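Local coordinates for probable oxidoreductase protein (Rhizobium etli, PDB 4FB5) that probably works as an oxidoreductase of the GFO/IDH/MocA family, binding a dinucleotide cofactor, likely NAD(H) or NADP(H), in its Rossmann-fold domain, at residues A[174-186]-A[209-222]. Residues are numbered along the deposited sequence; the frame is centred on the assembly and turned at random.
Sequences RVNHVRVEMDEDF and DFAVHPLSLLWYLF
Val175, Val178, Val180 and Met182 of strand 175-183 pack on Phe222, Leu218, Pro214 and Phe210 in a buried helix-on-sheet contact of the GFO/IDH/MocA C-terminal domain. The strand belongs to the large mixed sheet, and the 209-221 part of helix 206-221 runs roughly antiparallel to it, at 147°, with the axes 8.3 Å apart at closest. The other side of the sheet meets a second subunit, where Arg179 forms a salt bridge with Asp183 of the second subunit, and Asp183 with Arg179 of the second subunit.

At one end, the two methyls of Val175 meet CE1 and CZ of Phe222 obliquely, while Val178 CG2 touches Phe222 CE2 at 3.8 Å. Leu218 CD2 touches both neighbouring valines, 3.9 Å from Val178 CG1 and 3.7 Å from Val180 CG2. Further along, Val180 CG1 leans on Pro214.

Selenomethionine Met182 holds CG anti to its backbone N (chi1 179°) and stays extended, reaching in among Phe210, His213 and Pro214. Its SE sits obliquely 4.6 Å from the centroid of the Phe210 ring, a Met-aromatic contact; Met182 CE lies over one face of that ring, offset toward the rim, and 3.8 Å from His213 CD2. With the Phe210 ring cut back to an alanine, Met182 would probably lose its aromatic partner and a gap would open beside Glu184 and Phe186. Beyond the strand, Glu184 lays its CB and CG methylenes obliquely against the CE2–CZ end of Phe210. The Phe186 and Phe210 rings meet rim to rim, planes at 66°, with Phe186 CE2 3.4 Å from Phe210 CZ.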
loop_
_atom_site.group_PDB
_atom_site.type_symbol
_atom_site.label_atom_id
_atom_site.label_comp_id
_atom_site.label_asym_id
_atom_site.label_seq_id
_atom_site.Cartn_x
_atom_site.Cartn_y
_atom_site.Cartn_z
ATOM N N ARG A 174 3.445 -13.382 -23.844
ATOM C CA ARG A 174 2.804 -14.692 -23.659
ATOM C C ARG A 174 2.856 -14.974 -22.161
ATOM O O ARG A 174 3.941 -14.898 -21.557
ATOM C CB ARG A 174 3.532 -15.810 -24.457
ATOM C CG ARG A 174 3.136 -17.291 -24.087
ATOM C CD ARG A 174 3.634 -18.409 -25.097
ATOM N NE ARG A 174 3.780 -17.861 -26.456
ATOM C CZ ARG A 174 2.868 -17.939 -27.441
ATOM N NH1 ARG A 174 1.717 -18.597 -27.257
ATOM N NH2 ARG A 174 3.118 -17.372 -28.631
ATOM N N VAL A 175 1.686 -15.255 -21.583
ATOM C CA VAL A 175 1.524 -15.570 -20.174
ATOM C C VAL A 175 2.159 -16.923 -19.917
ATOM O O VAL A 175 1.830 -17.836 -20.621
ATOM C CB VAL A 175 0.036 -15.550 -19.811
ATOM C CG1 VAL A 175 -0.199 -16.050 -18.413
ATOM C CG2 VAL A 175 -0.510 -14.106 -19.972
ATOM N N ASN A 176 3.114 -16.998 -18.979
ATOM C CA ASN A 176 3.816 -18.207 -18.582
ATOM C C ASN A 176 3.167 -18.757 -17.289
ATOM O O ASN A 176 2.891 -19.955 -17.211
ATOM C CB ASN A 176 5.288 -17.960 -18.159
ATOM C CG ASN A 176 6.034 -16.938 -19.010
ATOM O OD1 ASN A 176 6.146 -17.079 -20.247
ATOM N ND2 ASN A 176 6.624 -15.933 -18.355
ATOM N N HIS A 177 2.985 -17.891 -16.274
ATOM C CA HIS A 177 2.603 -18.286 -14.920
ATOM C C HIS A 177 1.442 -17.481 -14.343
ATOM O O HIS A 177 1.314 -16.277 -14.563
ATOM C CB HIS A 177 3.798 -18.090 -14.033
ATOM C CG HIS A 177 3.596 -18.526 -12.625
ATOM N ND1 HIS A 177 2.895 -19.658 -12.289
ATOM C CD2 HIS A 177 4.067 -18.018 -11.461
ATOM C CE1 HIS A 177 2.918 -19.816 -10.977
ATOM N NE2 HIS A 177 3.631 -18.839 -10.451
ATOM N N VAL A 178 0.586 -18.130 -13.587
ATOM C CA VAL A 178 -0.528 -17.404 -12.991
ATOM C C VAL A 178 -0.808 -17.876 -11.587
ATOM O O VAL A 178 -0.900 -19.054 -11.380
ATOM C CB VAL A 178 -1.811 -17.552 -13.802
ATOM C CG1 VAL A 178 -2.976 -16.917 -13.054
ATOM C CG2 VAL A 178 -1.631 -16.948 -15.172
ATOM N N ARG A 179 -0.957 -16.930 -10.657
ATOM C CA ARG A 179 -1.292 -17.171 -9.243
ATOM C C ARG A 179 -2.659 -16.601 -8.912
ATOM O O ARG A 179 -2.966 -15.497 -9.350
ATOM C CB ARG A 179 -0.261 -16.478 -8.375
ATOM C CG ARG A 179 0.989 -17.258 -8.357
ATOM C CD ARG A 179 2.128 -16.457 -7.818
ATOM N NE ARG A 179 3.450 -16.976 -8.186
ATOM C CZ ARG A 179 4.596 -16.419 -7.791
ATOM N NH1 ARG A 179 4.561 -15.327 -7.032
ATOM N NH2 ARG A 179 5.791 -16.912 -8.163
ATOM N N VAL A 180 -3.466 -17.290 -8.104
ATOM C CA VAL A 180 -4.836 -16.790 -7.778
ATOM C C VAL A 180 -5.293 -17.156 -6.391
ATOM O O VAL A 180 -5.311 -18.315 -6.087
ATOM C CB VAL A 180 -5.867 -17.358 -8.746
ATOM C CG1 VAL A 180 -7.200 -16.833 -8.418
ATOM C CG2 VAL A 180 -5.551 -16.864 -10.063
ATOM N N GLU A 181 -5.668 -16.211 -5.536
ATOM C CA GLU A 181 -5.919 -16.567 -4.124
ATOM C C GLU A 181 -7.303 -16.161 -3.818
ATOM O O GLU A 181 -7.650 -15.028 -4.083
ATOM C CB GLU A 181 -4.996 -15.821 -3.153
ATOM C CG GLU A 181 -3.492 -16.254 -3.156
ATOM C CD GLU A 181 -2.507 -15.195 -2.532
ATOM O OE1 GLU A 181 -2.816 -14.620 -1.452
ATOM O OE2 GLU A 181 -1.407 -14.930 -3.097
HETATM N N MSE A 182 -8.125 -17.039 -3.269
HETATM C CA MSE A 182 -9.383 -16.535 -2.710
HETATM C C MSE A 182 -9.545 -16.823 -1.236
HETATM O O MSE A 182 -9.714 -17.990 -0.855
HETATM C CB MSE A 182 -10.644 -16.955 -3.476
HETATM C CG MSE A 182 -11.902 -16.395 -2.808
HETATM SE SE MSE A 182 -13.465 -16.458 -3.945
HETATM C CE MSE A 182 -14.843 -15.446 -2.955
ATOM N N ASP A 183 -9.517 -15.748 -0.434
ATOM C CA ASP A 183 -9.588 -15.854 1.024
ATOM C C ASP A 183 -10.652 -15.014 1.755
ATOM O O ASP A 183 -10.903 -13.828 1.427
ATOM C CB ASP A 183 -8.238 -15.568 1.638
ATOM C CG ASP A 183 -7.121 -16.154 0.854
ATOM O OD1 ASP A 183 -7.183 -17.374 0.513
ATOM O OD2 ASP A 183 -6.154 -15.390 0.576
ATOM N N GLU A 184 -11.273 -15.649 2.742
ATOM C CA GLU A 184 -12.124 -14.966 3.691
ATOM C C GLU A 184 -11.869 -15.568 5.051
ATOM O O GLU A 184 -11.051 -16.435 5.174
ATOM C CB GLU A 184 -13.598 -15.020 3.277
ATOM C CG GLU A 184 -13.834 -14.567 1.837
ATOM C CD GLU A 184 -15.291 -14.194 1.493
ATOM O OE1 GLU A 184 -16.148 -14.184 2.413
ATOM O OE2 GLU A 184 -15.576 -13.893 0.289
ATOM N N ASP A 185 -12.540 -15.090 6.084
ATOM C CA ASP A 185 -12.313 -15.607 7.425
ATOM C C ASP A 185 -13.581 -15.954 8.180
ATOM O O ASP A 185 -13.551 -16.034 9.399
ATOM C CB ASP A 185 -11.467 -14.661 8.263
ATOM C CG ASP A 185 -12.101 -13.282 8.422
ATOM O OD1 ASP A 185 -13.285 -13.099 8.012
ATOM O OD2 ASP A 185 -11.398 -12.380 8.937
ATOM N N PHE A 186 -14.681 -16.186 7.455
ATOM C CA PHE A 186 -15.925 -16.532 8.124
ATOM C C PHE A 186 -15.970 -17.985 8.655
ATOM O O PHE A 186 -16.904 -18.335 9.367
ATOM C CB PHE A 186 -17.169 -16.191 7.264
ATOM C CG PHE A 186 -17.347 -17.057 6.063
ATOM C CD1 PHE A 186 -17.946 -18.291 6.170
ATOM C CD2 PHE A 186 -16.953 -16.620 4.800
ATOM C CE1 PHE A 186 -18.115 -19.160 5.023
ATOM C CE2 PHE A 186 -17.157 -17.447 3.652
ATOM C CZ PHE A 186 -17.736 -18.736 3.781
ATOM N N ASP A 209 -17.047 -23.531 -2.801
ATOM C CA ASP A 209 -17.644 -22.264 -2.380
ATOM C C ASP A 209 -16.843 -21.127 -2.948
ATOM O O ASP A 209 -17.395 -20.177 -3.403
ATOM C CB ASP A 209 -17.691 -22.222 -0.832
ATOM C CG ASP A 209 -18.652 -21.176 -0.288
ATOM O OD1 ASP A 209 -19.257 -20.399 -1.086
ATOM O OD2 ASP A 209 -18.808 -21.134 0.954
ATOM N N PHE A 210 -15.531 -21.286 -2.967
ATOM C CA PHE A 210 -14.609 -20.237 -3.290
ATOM C C PHE A 210 -13.892 -20.474 -4.611
ATOM O O PHE A 210 -13.732 -19.523 -5.378
ATOM C CB PHE A 210 -13.546 -20.121 -2.188
ATOM C CG PHE A 210 -13.962 -19.252 -0.993
ATOM C CD1 PHE A 210 -15.320 -19.025 -0.687
ATOM C CD2 PHE A 210 -12.978 -18.688 -0.147
ATOM C CE1 PHE A 210 -15.696 -18.235 0.430
ATOM C CE2 PHE A 210 -13.333 -17.901 0.954
ATOM C CZ PHE A 210 -14.700 -17.674 1.247
ATOM N N ALA A 211 -13.436 -21.709 -4.877
ATOM C CA ALA A 211 -12.540 -21.974 -6.020
ATOM C C ALA A 211 -13.180 -21.675 -7.381
ATOM O O ALA A 211 -12.473 -21.335 -8.368
ATOM C CB ALA A 211 -11.993 -23.400 -5.976
ATOM N N VAL A 212 -14.510 -21.749 -7.414
ATOM C CA VAL A 212 -15.251 -21.531 -8.655
ATOM C C VAL A 212 -15.122 -20.101 -9.180
ATOM O O VAL A 212 -15.069 -19.876 -10.408
ATOM C CB VAL A 212 -16.735 -22.013 -8.545
ATOM C CG1 VAL A 212 -16.764 -23.498 -8.354
ATOM C CG2 VAL A 212 -17.461 -21.376 -7.366
ATOM N N HIS A 213 -15.045 -19.136 -8.265
ATOM C CA HIS A 213 -14.778 -17.767 -8.661
ATOM C C HIS A 213 -13.400 -17.608 -9.331
ATOM O O HIS A 213 -13.300 -17.173 -10.498
ATOM C CB HIS A 213 -14.919 -16.851 -7.464
ATOM C CG HIS A 213 -16.322 -16.699 -7.003
ATOM N ND1 HIS A 213 -17.320 -16.202 -7.817
ATOM C CD2 HIS A 213 -16.901 -16.962 -5.811
ATOM C CE1 HIS A 213 -18.459 -16.189 -7.152
ATOM N NE2 HIS A 213 -18.232 -16.644 -5.931
ATOM N N PRO A 214 -12.322 -17.928 -8.599
ATOM C CA PRO A 214 -11.041 -17.830 -9.289
ATOM C C PRO A 214 -11.009 -18.651 -10.583
ATOM O O PRO A 214 -10.453 -18.196 -11.569
ATOM C CB PRO A 214 -10.026 -18.334 -8.253
ATOM C CG PRO A 214 -10.777 -18.663 -7.007
ATOM C CD PRO A 214 -12.154 -18.063 -7.144
ATOM N N LEU A 215 -11.612 -19.841 -10.614
ATOM C CA LEU A 215 -11.645 -20.555 -11.896
ATOM C C LEU A 215 -12.509 -19.801 -12.890
ATOM O O LEU A 215 -12.153 -19.713 -14.076
ATOM C CB LEU A 215 -12.177 -21.971 -11.796
ATOM C CG LEU A 215 -11.618 -22.944 -10.795
ATOM C CD1 LEU A 215 -12.382 -24.207 -11.035
ATOM C CD2 LEU A 215 -10.114 -23.164 -10.966
ATOM N N SER A 216 -13.625 -19.242 -12.441
ATOM C CA SER A 216 -14.378 -18.454 -13.378
ATOM C C SER A 216 -13.472 -17.364 -13.907
ATOM O O SER A 216 -13.528 -17.047 -15.101
ATOM C CB SER A 216 -15.674 -17.906 -12.791
ATOM O OG SER A 216 -15.486 -16.777 -11.966
ATOM N N LEU A 217 -12.579 -16.824 -13.061
ATOM C CA LEU A 217 -11.685 -15.796 -13.596
ATOM C C LEU A 217 -10.663 -16.339 -14.596
ATOM O O LEU A 217 -10.467 -15.742 -15.660
ATOM C CB LEU A 217 -11.014 -14.960 -12.506
ATOM C CG LEU A 217 -11.937 -14.054 -11.677
ATOM C CD1 LEU A 217 -11.156 -13.574 -10.454
ATOM C CD2 LEU A 217 -12.527 -12.872 -12.482
ATOM N N LEU A 218 -10.030 -17.471 -14.271
ATOM C CA LEU A 218 -9.091 -18.063 -15.192
ATOM C C LEU A 218 -9.804 -18.402 -16.517
ATOM O O LEU A 218 -9.164 -18.414 -17.596
ATOM C CB LEU A 218 -8.403 -19.274 -14.576
ATOM C CG LEU A 218 -7.640 -18.961 -13.277
ATOM C CD1 LEU A 218 -6.846 -20.100 -12.794
ATOM C CD2 LEU A 218 -6.723 -17.768 -13.401
ATOM N N TRP A 219 -11.124 -18.617 -16.435
ATOM C CA TRP A 219 -11.863 -19.053 -17.577
ATOM C C TRP A 219 -11.983 -17.871 -18.480
ATOM O O TRP A 219 -11.578 -17.907 -19.636
ATOM C CB TRP A 219 -13.258 -19.554 -17.203
ATOM C CG TRP A 219 -14.065 -19.741 -18.423
ATOM C CD1 TRP A 219 -13.937 -20.759 -19.333
ATOM C CD2 TRP A 219 -15.072 -18.848 -18.964
ATOM N NE1 TRP A 219 -14.817 -20.578 -20.389
ATOM C CE2 TRP A 219 -15.538 -19.428 -20.180
ATOM C CE3 TRP A 219 -15.671 -17.661 -18.511
ATOM C CZ2 TRP A 219 -16.562 -18.847 -20.954
ATOM C CZ3 TRP A 219 -16.697 -17.086 -19.284
ATOM C CH2 TRP A 219 -17.114 -17.680 -20.502
ATOM N N TYR A 220 -12.552 -16.810 -17.929
ATOM C CA TYR A 220 -12.735 -15.523 -18.617
ATOM C C TYR A 220 -11.481 -15.021 -19.304
ATOM O O TYR A 220 -11.532 -14.554 -20.439
ATOM C CB TYR A 220 -13.134 -14.504 -17.594
ATOM C CG TYR A 220 -13.515 -13.193 -18.162
ATOM C CD1 TYR A 220 -14.603 -13.080 -19.043
ATOM C CD2 TYR A 220 -12.826 -12.044 -17.798
ATOM C CE1 TYR A 220 -14.958 -11.843 -19.559
ATOM C CE2 TYR A 220 -13.158 -10.828 -18.306
ATOM C CZ TYR A 220 -14.225 -10.722 -19.179
ATOM O OH TYR A 220 -14.549 -9.488 -19.679
ATOM N N LEU A 221 -10.359 -15.125 -18.600
ATOM C CA LEU A 221 -9.077 -14.628 -19.075
ATOM C C LEU A 221 -8.343 -15.589 -20.042
ATOM O O LEU A 221 -7.689 -15.138 -20.998
ATOM C CB LEU A 221 -8.181 -14.343 -17.870
ATOM C CG LEU A 221 -8.578 -13.106 -17.068
ATOM C CD1 LEU A 221 -7.750 -12.972 -15.776
ATOM C CD2 LEU A 221 -8.411 -11.889 -17.925
ATOM N N PHE A 222 -8.442 -16.896 -19.790
ATOM C CA PHE A 222 -7.611 -17.865 -20.469
ATOM C C PHE A 222 -8.422 -19.008 -21.054
ATOM O O PHE A 222 -8.618 -19.101 -22.267
ATOM C CB PHE A 222 -6.539 -18.393 -19.507
ATOM C CG PHE A 222 -5.611 -17.312 -18.989
ATOM C CD1 PHE A 222 -4.811 -16.593 -19.872
ATOM C CD2 PHE A 222 -5.591 -16.980 -17.627
ATOM C CE1 PHE A 222 -3.974 -15.583 -19.404
ATOM C CE2 PHE A 222 -4.779 -15.980 -17.134
ATOM C CZ PHE A 222 -3.960 -15.274 -18.013
#